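Local coordinates for protein alcohol dehydrogenase IV (Corynebacterium glutamicum, PDB 3IV7) that probably reduces maleylacetate using a nicotinamide cofactor, as a member of the iron-containing alcohol dehydrogenase family, at residues A26-E31 with S57-A62; E33-A38 with I89-C94; K39-A44 with I63-V68; I107-A112 with L145-E150; S125-V130 with L228-F233. All coordinates share one frame; numbering follows the deposited sequence.

In the fold
From the N terminus, contact 1 opens on helix 24-35 and closes in the loop before strand 63-65. Contact 2 opens at the end of the same helix and closes at strand 91-96, so it crosses contact 1. Contact 3 pairs strands 40-43 and 63-65; it lies wholly within the span of contact 2 and crosses contact 1. Contacts 1 and 2 fasten helix 24-35 to the sheet side; contact 3 builds the sheet edge itself. Contact 4 opens later, joining the end of helix 98-111 to the loop before strand 151-154. Contact 5 starts inside its span and closes at helix 216-236, crossing contact 4 and linking the sheet domain to the helical C-terminal part.

Contact 1 (A26-E31 with S57-A62); sequences AFLKQE and SEIEVA
The carboxylate of Glu-58 is the flat group of this contact, met on one side of its plane by two residues: the backbone of Ala-26 stands above OE2, and Lys-29 slants in beside OE1. OE2 of Glu-58 lies 3.4 Å from N of Ala-26, at an angle too poor for a hydrogen bond; its polar partner is the hydroxyl of Ser-25. The other oxygen, OE1 of Glu-58, rests 3.5 Å from CD of Lys-29. Helix 24-35 packs on one face of the parallel sheet in the Rossmann-like N-terminal domain, and residues 57-62 form the loop that leads into the edge strand 63-65. The side chains of Lys-29 and Glu-58 cross at about a right angle. NZ of Lys-29 stays 5.4 Å from OE1 of Glu-58; the ammonium goes instead to a salt bridge with Glu-33, one helical turn on.

Further in, the contact turns apolar. CG1 of Ile-59 sits between the backbone N and the carbonyl carbon (chi1 63°), which sends CD1 toward Leu-28 while CG2 reaches the helix backbone. Leu-28 also packs on Ile-153 of the sheet, and Ile-59 on Val-40, so the pair bridges helix, loop and strands. CG2 of Ile-59 lies 3.6 Å from CA of Lys-29, and CD1 of Ile-59 meets CD2 of Leu-28, also at 3.6 Å.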
# COMPACT_ATOMS: atom_id res chain seq x y z
N ALA A 26 2.98 23.00 10.32
CA ALA A 26 3.54 23.34 9.00
C ALA A 26 2.90 22.48 7.91
O ALA A 26 2.47 22.99 6.87
CB ALA A 26 5.06 23.18 9.01
N PHE A 27 2.71 21.18 8.20
CA PHE A 27 2.01 20.30 7.28
C PHE A 27 0.55 20.73 7.06
O PHE A 27 0.02 20.61 5.93
CB PHE A 27 1.99 18.85 7.78
CG PHE A 27 3.30 18.11 7.66
CD1 PHE A 27 4.15 18.30 6.59
CD2 PHE A 27 3.58 17.08 8.54
CE1 PHE A 27 5.33 17.57 6.49
CE2 PHE A 27 4.74 16.34 8.42
CZ PHE A 27 5.61 16.59 7.41
N LEU A 28 -0.13 21.13 8.15
CA LEU A 28 -1.54 21.55 8.03
C LEU A 28 -1.62 22.76 7.15
O LEU A 28 -2.50 22.85 6.29
CB LEU A 28 -2.16 21.83 9.40
CG LEU A 28 -3.67 22.21 9.41
CD1 LEU A 28 -4.53 21.19 8.61
CD2 LEU A 28 -4.20 22.33 10.82
N LYS A 29 -0.70 23.71 7.36
CA LYS A 29 -0.64 24.90 6.52
C LYS A 29 -0.51 24.50 5.04
O LYS A 29 -1.28 24.91 4.20
CB LYS A 29 0.53 25.82 6.93
CG LYS A 29 0.80 27.02 5.95
CD LYS A 29 1.66 28.11 6.59
CE LYS A 29 1.71 29.40 5.73
NZ LYS A 29 2.47 29.20 4.44
N GLN A 30 0.48 23.66 4.76
CA GLN A 30 0.76 23.18 3.41
C GLN A 30 -0.48 22.53 2.81
O GLN A 30 -0.85 22.81 1.66
CB GLN A 30 1.92 22.19 3.49
CG GLN A 30 2.48 21.71 2.19
CD GLN A 30 3.58 20.68 2.40
OE1 GLN A 30 4.30 20.72 3.40
NE2 GLN A 30 3.70 19.73 1.46
N GLU A 31 -1.16 21.72 3.61
CA GLU A 31 -2.34 20.99 3.13
C GLU A 31 -3.52 21.93 2.83
O GLU A 31 -4.19 21.78 1.80
CB GLU A 31 -2.71 19.90 4.17
CG GLU A 31 -3.81 19.06 3.83
CD GLU A 31 -3.54 18.14 2.66
OE1 GLU A 31 -2.41 18.04 2.18
OE2 GLU A 31 -4.49 17.53 2.20
N SER A 57 -2.29 26.76 14.35
CA SER A 57 -1.77 28.12 14.56
C SER A 57 -1.26 28.78 13.28
O SER A 57 -1.10 29.99 13.24
CB SER A 57 -0.66 28.13 15.62
OG SER A 57 0.43 27.34 15.18
N GLU A 58 -0.98 28.01 12.25
CA GLU A 58 -0.52 28.58 11.00
C GLU A 58 -1.62 28.68 9.96
O GLU A 58 -1.34 29.01 8.80
CB GLU A 58 0.65 27.79 10.43
CG GLU A 58 1.83 27.61 11.38
CD GLU A 58 3.07 27.13 10.67
OE1 GLU A 58 3.37 27.66 9.58
OE2 GLU A 58 3.73 26.20 11.18
N ILE A 59 -2.88 28.42 10.35
CA ILE A 59 -4.00 28.58 9.42
C ILE A 59 -5.14 29.38 10.01
O ILE A 59 -5.19 29.62 11.21
CB ILE A 59 -4.57 27.20 8.92
CG1 ILE A 59 -5.15 26.36 10.08
CG2 ILE A 59 -3.50 26.42 8.18
CD1 ILE A 59 -6.05 25.12 9.57
N GLU A 60 -6.06 29.80 9.14
CA GLU A 60 -7.26 30.47 9.56
C GLU A 60 -8.32 29.40 9.77
O GLU A 60 -8.49 28.53 8.93
CB GLU A 60 -7.76 31.45 8.48
CG GLU A 60 -6.69 32.41 7.88
CD GLU A 60 -6.28 33.53 8.81
OE1 GLU A 60 -6.33 33.33 10.04
OE2 GLU A 60 -5.89 34.60 8.30
N VAL A 61 -9.01 29.47 10.89
CA VAL A 61 -10.02 28.50 11.21
C VAL A 61 -11.35 29.18 11.33
O VAL A 61 -11.51 30.11 12.13
CB VAL A 61 -9.69 27.81 12.51
CG1 VAL A 61 -10.89 26.99 12.99
CG2 VAL A 61 -8.42 26.90 12.33
N ALA A 62 -12.33 28.72 10.55
CA ALA A 62 -13.67 29.31 10.55
C ALA A 62 -14.48 28.87 11.77
O ALA A 62 -15.21 29.65 12.34
CB ALA A 62 -14.40 28.93 9.28

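Contact 2 (E33-A38 with I89-C94); sequences ERRGSA and IDLLVC
Asp-90 holds the turn after helix 24-35 by a side-chain-to-backbone hydrogen bond: N of Ala-38 donates to OD2 of Asp-90 at 2.7 Å, nearly straight at 171° and on the syn lone pair. The other oxygen, OD1, accepts from the backbone N of Lys-39, so one carboxylate grips two successive amides. Its CG lies between the backbone N and carbonyl carbon of Asp-90 (chi1 68°), which turns the oxygens toward the turn. A water 2.8 Å from OG of Ser-37 also donates to the backbone O of Asp-90.

The turn itself is a Schellman motif. Gly-36, with positive phi, is its C-prime residue; N of Gly-36 bonds O of Glu-33 at 3.0 Å, and N of Ser-37 reaches back to O of Val-32. This ending directs the chain toward strand 40-43, the usual helix-to-strand order of a Rossmann-like sheet.

Packing contacts come from Leu-91, the first residue of strand 91-96. Its CD1 lies 3.6 Å from CD of Arg-35, whose extended chain crosses the leucine at about a right angle. CD2 of Leu-91 touches OG of Ser-37 at 3.6 Å. The guanidinium of Arg-35 forms salt bridges with Glu-31 and Glu-150.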
# COMPACT_ATOMS: atom_id res chain seq x y z
N GLU A 33 -3.32 25.16 2.11
CA GLU A 33 -2.94 26.01 1.00
C GLU A 33 -3.01 25.26 -0.33
O GLU A 33 -3.52 25.79 -1.29
CB GLU A 33 -1.56 26.63 1.24
CG GLU A 33 -1.62 27.68 2.35
CD GLU A 33 -0.41 28.53 2.43
OE1 GLU A 33 0.70 28.04 2.16
OE2 GLU A 33 -0.56 29.71 2.79
N ARG A 34 -2.56 24.00 -0.34
CA ARG A 34 -2.63 23.16 -1.53
C ARG A 34 -4.11 22.98 -1.98
O ARG A 34 -4.42 23.00 -3.16
CB ARG A 34 -1.98 21.82 -1.23
CG ARG A 34 -2.11 20.78 -2.33
CD ARG A 34 -1.43 19.48 -1.91
NE ARG A 34 -2.24 18.66 -1.00
CZ ARG A 34 -3.14 17.73 -1.39
NH1 ARG A 34 -3.38 17.52 -2.68
NH2 ARG A 34 -3.81 17.02 -0.47
N ARG A 35 -5.02 22.91 -1.01
CA ARG A 35 -6.46 22.77 -1.31
C ARG A 35 -7.11 24.09 -1.64
O ARG A 35 -8.19 24.11 -2.25
CB ARG A 35 -7.19 22.14 -0.11
CG ARG A 35 -6.79 20.74 0.17
CD ARG A 35 -7.33 20.21 1.54
NE ARG A 35 -6.92 18.82 1.69
CZ ARG A 35 -7.54 17.80 1.12
NH1 ARG A 35 -8.67 17.99 0.42
NH2 ARG A 35 -7.06 16.58 1.27
N GLY A 36 -6.49 25.19 -1.24
CA GLY A 36 -7.11 26.51 -1.39
C GLY A 36 -8.30 26.72 -0.45
O GLY A 36 -9.08 27.67 -0.63
N SER A 37 -8.37 25.89 0.61
CA SER A 37 -9.50 25.89 1.55
C SER A 37 -9.66 27.23 2.21
O SER A 37 -8.70 27.77 2.74
CB SER A 37 -9.27 24.83 2.63
OG SER A 37 -8.95 23.60 2.05
N ALA A 38 -10.89 27.75 2.19
CA ALA A 38 -11.18 29.08 2.74
C ALA A 38 -12.01 29.08 4.03
O ALA A 38 -12.17 30.13 4.66
CB ALA A 38 -11.90 29.95 1.67
N ILE A 89 -18.53 25.43 5.51
CA ILE A 89 -17.25 24.81 5.71
C ILE A 89 -16.79 24.08 4.44
O ILE A 89 -17.58 23.47 3.74
CB ILE A 89 -17.35 23.81 6.87
CG1 ILE A 89 -17.60 24.56 8.18
CG2 ILE A 89 -16.10 22.98 6.96
CD1 ILE A 89 -16.52 25.64 8.50
N ASP A 90 -15.50 24.17 4.13
CA ASP A 90 -14.97 23.50 2.97
C ASP A 90 -13.84 22.51 3.28
O ASP A 90 -13.35 21.83 2.38
CB ASP A 90 -14.58 24.50 1.86
CG ASP A 90 -13.37 25.37 2.22
OD1 ASP A 90 -12.88 25.29 3.36
OD2 ASP A 90 -12.93 26.16 1.33
N LEU A 91 -13.46 22.41 4.54
CA LEU A 91 -12.49 21.41 4.97
C LEU A 91 -12.75 21.06 6.42
O LEU A 91 -13.03 21.95 7.24
CB LEU A 91 -11.06 21.95 4.81
CG LEU A 91 -9.90 20.97 5.09
CD1 LEU A 91 -9.89 19.85 4.09
CD2 LEU A 91 -8.56 21.72 5.07
N LEU A 92 -12.72 19.76 6.71
CA LEU A 92 -12.77 19.24 8.08
C LEU A 92 -11.36 18.89 8.54
O LEU A 92 -10.62 18.21 7.81
CB LEU A 92 -13.63 17.96 8.14
CG LEU A 92 -15.08 18.08 7.67
CD1 LEU A 92 -15.77 16.72 7.68
CD2 LEU A 92 -15.80 19.05 8.53
N VAL A 93 -10.98 19.35 9.73
CA VAL A 93 -9.71 18.97 10.32
C VAL A 93 -9.99 18.40 11.71
O VAL A 93 -10.62 19.05 12.51
CB VAL A 93 -8.68 20.17 10.44
CG1 VAL A 93 -7.37 19.66 11.01
CG2 VAL A 93 -8.44 20.89 9.07
N CYS A 94 -9.57 17.17 11.97
CA CYS A 94 -9.83 16.59 13.28
C CYS A 94 -8.56 16.29 14.00
O CYS A 94 -7.63 15.75 13.44
CB CYS A 94 -10.73 15.35 13.18
SG CYS A 94 -10.24 14.09 11.94
O HOH W 1 -11.30 22.53 1.10

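Contact 3 (K39-A44 with I63-V68); sequences KVMVIA and IWHDEV
Met-41, a selenomethionine, lays its terminal methyl over one face of the His-65 ring: CE of Met-41 is 4.0 Å from the ring centroid and 29° off the normal, a CH-pi contact. The fully extended chain of Met-41 carries CE past its bridge partner Ile-63 to the next residue but one; on the way its CG meets CG2 of Ile-63 at 4.0 Å. Helix 74-86 covers this face of the sheet. On the opposite face Val-42 and Trp-64 lie side by side, with CB of Val-42 3.8 Å from CE3 of Trp-64, whose ring also stacks with His-53 of helix 49-55.

The two strands, 40-43 and 63-65, run parallel at 19° and are joined through helix 49-55 as a beta-alpha-beta crossover. Past the strand ends, CG2 of Val-68 packs on CG2 of Ile-43.

At the polar edge four N-H groups bond across. Ile-63 N donates to Val-40 O at 3.2 Å, and Val-42 N returns to Ile-63 O at 2.8 Å. His-65 N follows to Val-42 O, then Ala-44 N to His-65 O. After the last bond, the chain stays close through CA of Asp-66, 3.0 Å from O of Ala-44.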
# COMPACT_ATOMS: atom_id res chain seq x y z
N LYS A 39 -12.55 27.91 4.42
CA LYS A 39 -13.43 27.85 5.59
C LYS A 39 -13.27 26.53 6.31
O LYS A 39 -14.11 25.64 6.20
CB LYS A 39 -14.89 28.07 5.20
CG LYS A 39 -15.18 29.48 4.68
CD LYS A 39 -16.58 29.93 5.00
CE LYS A 39 -16.70 30.42 6.44
NZ LYS A 39 -18.03 31.04 6.70
N VAL A 40 -12.21 26.47 7.11
CA VAL A 40 -11.80 25.31 7.80
C VAL A 40 -12.54 25.13 9.12
O VAL A 40 -12.71 26.08 9.91
CB VAL A 40 -10.28 25.39 8.13
CG1 VAL A 40 -9.82 24.13 8.89
CG2 VAL A 40 -9.45 25.60 6.84
N MSE A 41 -12.96 23.90 9.38
CA MSE A 41 -13.58 23.53 10.64
C MSE A 41 -12.65 22.57 11.36
O MSE A 41 -12.32 21.50 10.83
CB MSE A 41 -14.93 22.88 10.39
CG MSE A 41 -15.69 22.38 11.67
SE MSE A 41 -17.44 21.71 11.11
CE MSE A 41 -18.19 21.09 12.79
N VAL A 42 -12.22 22.95 12.56
CA VAL A 42 -11.38 22.08 13.39
C VAL A 42 -12.25 21.40 14.45
O VAL A 42 -13.03 22.05 15.17
CB VAL A 42 -10.23 22.85 14.06
CG1 VAL A 42 -9.49 21.97 15.04
CG2 VAL A 42 -9.24 23.38 13.01
N ILE A 43 -12.12 20.09 14.53
CA ILE A 43 -12.92 19.28 15.43
C ILE A 43 -11.98 18.67 16.44
O ILE A 43 -11.04 17.97 16.07
CB ILE A 43 -13.67 18.15 14.65
CG1 ILE A 43 -14.63 18.74 13.65
CG2 ILE A 43 -14.40 17.20 15.63
CD1 ILE A 43 -14.95 17.85 12.50
N ALA A 44 -12.26 18.89 17.71
CA ALA A 44 -11.42 18.35 18.78
C ALA A 44 -12.21 18.40 20.11
O ALA A 44 -12.93 19.33 20.35
CB ALA A 44 -10.11 19.19 18.92
N ILE A 63 -14.37 27.61 12.12
CA ILE A 63 -15.16 27.05 13.23
C ILE A 63 -14.31 26.09 14.05
O ILE A 63 -13.58 25.26 13.49
CB ILE A 63 -16.41 26.25 12.71
CG1 ILE A 63 -17.46 27.19 12.12
CG2 ILE A 63 -17.00 25.41 13.85
CD1 ILE A 63 -18.19 28.10 13.19
N TRP A 64 -14.42 26.21 15.38
CA TRP A 64 -13.83 25.26 16.33
C TRP A 64 -14.99 24.50 16.97
O TRP A 64 -15.86 25.11 17.58
CB TRP A 64 -13.06 25.98 17.42
CG TRP A 64 -12.01 26.90 16.92
CD1 TRP A 64 -12.15 28.21 16.64
CD2 TRP A 64 -10.64 26.59 16.72
NE1 TRP A 64 -10.96 28.74 16.22
CE2 TRP A 64 -10.00 27.76 16.29
CE3 TRP A 64 -9.88 25.41 16.83
CZ2 TRP A 64 -8.66 27.81 15.97
CZ3 TRP A 64 -8.54 25.46 16.55
CH2 TRP A 64 -7.94 26.65 16.11
N HIS A 65 -15.02 23.18 16.81
CA HIS A 65 -16.14 22.40 17.26
C HIS A 65 -15.65 21.38 18.26
O HIS A 65 -14.80 20.55 17.92
CB HIS A 65 -16.80 21.71 16.06
CG HIS A 65 -18.05 20.96 16.40
ND1 HIS A 65 -19.28 21.57 16.49
CD2 HIS A 65 -18.25 19.65 16.66
CE1 HIS A 65 -20.19 20.66 16.80
NE2 HIS A 65 -19.60 19.49 16.91
N ASP A 66 -16.15 21.46 19.50
CA ASP A 66 -15.69 20.56 20.54
C ASP A 66 -16.66 19.49 21.04
O ASP A 66 -16.29 18.69 21.92
CB ASP A 66 -15.05 21.32 21.71
CG ASP A 66 -16.05 22.17 22.51
OD1 ASP A 66 -17.28 22.08 22.30
OD2 ASP A 66 -15.57 22.95 23.35
N GLU A 67 -17.84 19.37 20.42
CA GLU A 67 -18.78 18.33 20.86
C GLU A 67 -18.42 16.97 20.28
O GLU A 67 -18.97 16.54 19.31
CB GLU A 67 -20.25 18.68 20.56
CG GLU A 67 -21.17 17.64 21.19
CD GLU A 67 -22.65 17.84 20.93
OE1 GLU A 67 -23.02 18.55 19.97
OE2 GLU A 67 -23.44 17.22 21.66
N VAL A 68 -17.48 16.31 20.93
CA VAL A 68 -17.03 15.01 20.53
C VAL A 68 -17.55 14.06 21.58
O VAL A 68 -17.35 14.28 22.76
CB VAL A 68 -15.49 14.96 20.46
CG1 VAL A 68 -14.97 13.53 20.24
CG2 VAL A 68 -14.99 15.93 19.39

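Contact 4 (I107-A112 with L145-E150); sequences IAMTTA and LKVLPE
Lys-146 bears the largest share of this contact, curling over the C-terminal end of helix 98-111. Its chain is bent at both outer torsions (chi3 -49°, chi4 -54°), which brings its tip back to the helix end, NZ by O of Met-109. CD of Lys-146 first passes CB of Ala-112 at 3.9 Å. CE of Lys-146 then lies 3.4 Å from O of Ala-108, and NZ of Lys-146 makes a weak hydrogen bond to O of Met-109 at 3.2 Å. The stronger partner of that ammonium is Asp-144, a salt bridge just before the segment, so one lysine ties the loop to itself and to the helix end. A positive charge placed there would probably interact well with the negative end of the helix dipole.

Met-109 (selenomethionine) and Val-147 lie side by side, pointing the same way. CG of Met-109 and CG1 of Val-147 approach to 3.4 Å, closer than usual for two carbons. The selenomethionine also packs on Trp-131 and Leu-133 of strand 130-135. Beside this pair, CB of Ala-108 meets O of Lys-146 at 3.5 Å.

The helix ends as Ala-112 takes positive phi, its N still bonded to O of Ala-108. Helix 98-111 is the one that follows strand 91-96 in the Rossmann-like domain; in relatives its N-terminal start lies by the cofactor's pyrophosphate, and this contact fastens its far end to the short 3-10 turn of residues 145-147, ahead of strand 151-154.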
# COMPACT_ATOMS: atom_id res chain seq x y z
N ILE A 107 -19.71 13.58 9.66
CA ILE A 107 -20.01 14.80 8.88
C ILE A 107 -19.79 14.56 7.39
O ILE A 107 -20.60 14.96 6.57
CB ILE A 107 -19.15 16.01 9.31
CG1 ILE A 107 -19.42 16.37 10.77
CG2 ILE A 107 -19.51 17.25 8.42
CD1 ILE A 107 -18.40 17.40 11.36
N ALA A 108 -18.67 13.91 7.05
CA ALA A 108 -18.37 13.61 5.64
C ALA A 108 -19.42 12.68 4.99
O ALA A 108 -19.64 12.75 3.79
CB ALA A 108 -16.99 13.00 5.54
N MSE A 109 -20.05 11.83 5.78
CA MSE A 109 -21.06 10.90 5.24
C MSE A 109 -22.14 11.62 4.48
O MSE A 109 -22.62 11.12 3.46
CB MSE A 109 -21.72 10.11 6.36
CG MSE A 109 -20.82 9.12 7.04
SE MSE A 109 -21.71 8.33 8.62
CE MSE A 109 -23.06 7.31 7.72
N THR A 110 -22.59 12.75 5.01
CA THR A 110 -23.69 13.49 4.40
C THR A 110 -23.27 14.71 3.56
O THR A 110 -23.99 15.11 2.69
CB THR A 110 -24.68 13.95 5.44
OG1 THR A 110 -24.02 14.80 6.38
CG2 THR A 110 -25.25 12.73 6.18
N THR A 111 -22.12 15.31 3.87
CA THR A 111 -21.66 16.53 3.20
C THR A 111 -20.62 16.27 2.11
O THR A 111 -20.38 17.14 1.28
CB THR A 111 -21.00 17.49 4.21
OG1 THR A 111 -19.83 16.86 4.75
CG2 THR A 111 -21.96 17.85 5.35
N ALA A 112 -19.99 15.10 2.14
CA ALA A 112 -18.92 14.79 1.21
C ALA A 112 -17.68 15.69 1.42
O ALA A 112 -16.80 15.70 0.59
CB ALA A 112 -19.43 14.90 -0.31
N LEU A 145 -16.56 5.24 1.25
CA LEU A 145 -15.26 5.86 0.83
C LEU A 145 -15.15 7.34 1.23
O LEU A 145 -14.06 7.83 1.50
CB LEU A 145 -15.04 5.74 -0.68
CG LEU A 145 -13.70 6.37 -1.22
CD1 LEU A 145 -12.42 5.69 -0.59
CD2 LEU A 145 -13.64 6.34 -2.79
N LYS A 146 -16.28 8.04 1.28
CA LYS A 146 -16.27 9.47 1.65
C LYS A 146 -15.80 9.70 3.06
O LYS A 146 -15.43 10.80 3.37
CB LYS A 146 -17.66 10.12 1.49
CG LYS A 146 -18.24 9.99 0.11
CD LYS A 146 -19.39 10.99 -0.13
CE LYS A 146 -20.40 11.00 0.96
NZ LYS A 146 -20.94 9.64 1.22
N VAL A 147 -15.82 8.67 3.94
CA VAL A 147 -15.37 8.89 5.29
C VAL A 147 -13.87 8.69 5.49
O VAL A 147 -13.35 9.04 6.52
CB VAL A 147 -16.17 8.11 6.33
CG1 VAL A 147 -17.64 8.26 6.04
CG2 VAL A 147 -15.76 6.63 6.40
N LEU A 148 -13.18 8.15 4.50
CA LEU A 148 -11.73 7.98 4.60
C LEU A 148 -11.07 9.37 4.54
O LEU A 148 -11.27 10.09 3.59
CB LEU A 148 -11.20 7.13 3.42
CG LEU A 148 -9.68 6.92 3.37
CD1 LEU A 148 -9.23 6.05 4.56
CD2 LEU A 148 -9.27 6.30 1.99
N PRO A 149 -10.28 9.73 5.57
CA PRO A 149 -9.65 11.05 5.44
C PRO A 149 -8.72 11.09 4.23
O PRO A 149 -8.01 10.12 3.95
CB PRO A 149 -8.87 11.18 6.75
CG PRO A 149 -9.64 10.36 7.74
CD PRO A 149 -10.28 9.24 6.96
N GLU A 150 -8.76 12.17 3.51
CA GLU A 150 -7.92 12.32 2.34
C GLU A 150 -6.46 12.50 2.71
O GLU A 150 -5.58 12.12 1.96
CB GLU A 150 -8.36 13.49 1.51
CG GLU A 150 -9.62 13.25 0.80
CD GLU A 150 -9.98 14.37 -0.15
OE1 GLU A 150 -9.18 15.32 -0.30
OE2 GLU A 150 -11.07 14.30 -0.72
O HOH W 2 -13.80 14.70 0.08

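Contact 5 (S125-V130 with L228-F233); sequences SEATNV and LAAVSF
Ala-127 and Ala-230 point their methyl groups at each other, with CB of Ala-127 3.5 Å from CB of Ala-230, and the loop and helix backbones come correspondingly close. The same methyl of Ala-127 reaches CG2 of Val-231 at 3.8 Å. Although the CB of Val-231 leads away from the loop, its CG2 is anti to the carbonyl carbon and so turns back alongside Ala-127. The isopropyl group of Val-231 is also about 5 Å from a bound 1,2-ethanediol, probably from the crystallisation liquor.

Thr-128 divides its two branches. CG2 of Thr-128 comes to the edge of the Phe-233 ring, near its plane, 4.0 Å from CD2 of Phe-233; CG2 of Thr-128 is also 3.9 Å from O of Ala-230. The two side chains cross at a slant. Phe-233 has its CG anti to the backbone N (chi1 168°), which brings the ring edge to the loop, and that ring stacks further with His-242 and His-177. The hydroxyl branch turns to the loop: OG1 of Thr-128 accepts from N of Val-130 at 3.3 Å and 158°, an ST turn, and bonds the ammonium of Lys-105, which also holds Ser-125 and Val-130. Thus the polar branch fixes the loop while the methyl meets the helix.

Apart from this loop, helix 216-236 packs on helices 164-181 and 189-211. The contact thus joins the Rossmann-like N-terminal domain to the helical C-terminal domain, the two-domain build of iron-containing alcohol dehydrogenases, whose active site lies in the cleft between them.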
# COMPACT_ATOMS: atom_id res chain seq x y z
N SER A 125 -8.44 4.85 13.09
CA SER A 125 -9.65 5.19 12.35
C SER A 125 -9.32 6.05 11.15
O SER A 125 -10.01 6.00 10.16
CB SER A 125 -10.70 5.86 13.24
OG SER A 125 -11.91 6.03 12.51
N GLU A 126 -8.25 6.84 11.24
CA GLU A 126 -7.85 7.77 10.16
C GLU A 126 -7.47 7.08 8.84
O GLU A 126 -7.42 7.71 7.79
CB GLU A 126 -6.70 8.66 10.61
CG GLU A 126 -5.37 7.91 10.94
CD GLU A 126 -5.30 7.33 12.31
OE1 GLU A 126 -6.32 7.29 13.00
OE2 GLU A 126 -4.21 6.88 12.69
N ALA A 127 -7.20 5.78 8.92
CA ALA A 127 -6.83 5.01 7.77
C ALA A 127 -7.90 4.04 7.32
O ALA A 127 -7.62 3.21 6.53
CB ALA A 127 -5.54 4.28 8.03
N THR A 128 -9.13 4.15 7.83
CA THR A 128 -10.21 3.28 7.34
C THR A 128 -11.39 4.10 6.79
O THR A 128 -11.59 5.31 7.14
CB THR A 128 -10.76 2.33 8.45
OG1 THR A 128 -11.69 3.04 9.27
CG2 THR A 128 -9.64 1.78 9.33
N ASN A 129 -12.18 3.43 5.99
CA ASN A 129 -13.37 3.97 5.40
C ASN A 129 -14.58 3.46 6.15
O ASN A 129 -15.65 3.35 5.59
CB ASN A 129 -13.46 3.56 3.94
CG ASN A 129 -13.34 2.06 3.72
OD1 ASN A 129 -13.18 1.28 4.68
ND2 ASN A 129 -13.29 1.66 2.47
N VAL A 130 -14.38 3.16 7.43
CA VAL A 130 -15.43 2.64 8.31
C VAL A 130 -15.94 3.77 9.18
O VAL A 130 -15.15 4.53 9.80
CB VAL A 130 -14.88 1.51 9.22
CG1 VAL A 130 -15.95 1.07 10.30
CG2 VAL A 130 -14.43 0.31 8.36
N LEU A 228 -0.18 1.48 9.28
CA LEU A 228 -0.18 0.26 8.44
C LEU A 228 -1.16 -0.80 8.93
O LEU A 228 -1.79 -1.50 8.14
CB LEU A 228 1.22 -0.27 8.29
CG LEU A 228 2.07 0.68 7.43
CD1 LEU A 228 3.34 0.07 7.16
CD2 LEU A 228 1.35 1.02 6.10
N ALA A 229 -1.32 -0.91 10.24
CA ALA A 229 -2.30 -1.84 10.79
C ALA A 229 -3.69 -1.54 10.24
O ALA A 229 -4.43 -2.44 9.87
CB ALA A 229 -2.30 -1.74 12.31
N ALA A 230 -4.06 -0.24 10.27
CA ALA A 230 -5.39 0.20 9.87
C ALA A 230 -5.60 0.11 8.36
O ALA A 230 -6.68 -0.31 7.91
CB ALA A 230 -5.65 1.64 10.38
N VAL A 231 -4.57 0.45 7.58
CA VAL A 231 -4.64 0.29 6.13
C VAL A 231 -4.86 -1.19 5.75
O VAL A 231 -5.65 -1.51 4.85
CB VAL A 231 -3.37 0.84 5.44
CG1 VAL A 231 -3.37 0.46 3.94
CG2 VAL A 231 -3.28 2.44 5.61
N SER A 232 -4.17 -2.09 6.46
CA SER A 232 -4.35 -3.52 6.27
C SER A 232 -5.80 -3.95 6.58
O SER A 232 -6.45 -4.66 5.81
CB SER A 232 -3.39 -4.29 7.19
OG SER A 232 -3.59 -5.69 7.04
N PHE A 233 -6.28 -3.50 7.73
CA PHE A 233 -7.61 -3.80 8.22
C PHE A 233 -8.72 -3.23 7.33
O PHE A 233 -9.69 -3.90 7.07
CB PHE A 233 -7.72 -3.25 9.66
CG PHE A 233 -9.09 -3.23 10.19
CD1 PHE A 233 -9.71 -4.39 10.55
CD2 PHE A 233 -9.70 -2.02 10.49
CE1 PHE A 233 -10.99 -4.37 11.09
CE2 PHE A 233 -10.95 -2.00 11.04
CZ PHE A 233 -11.59 -3.18 11.33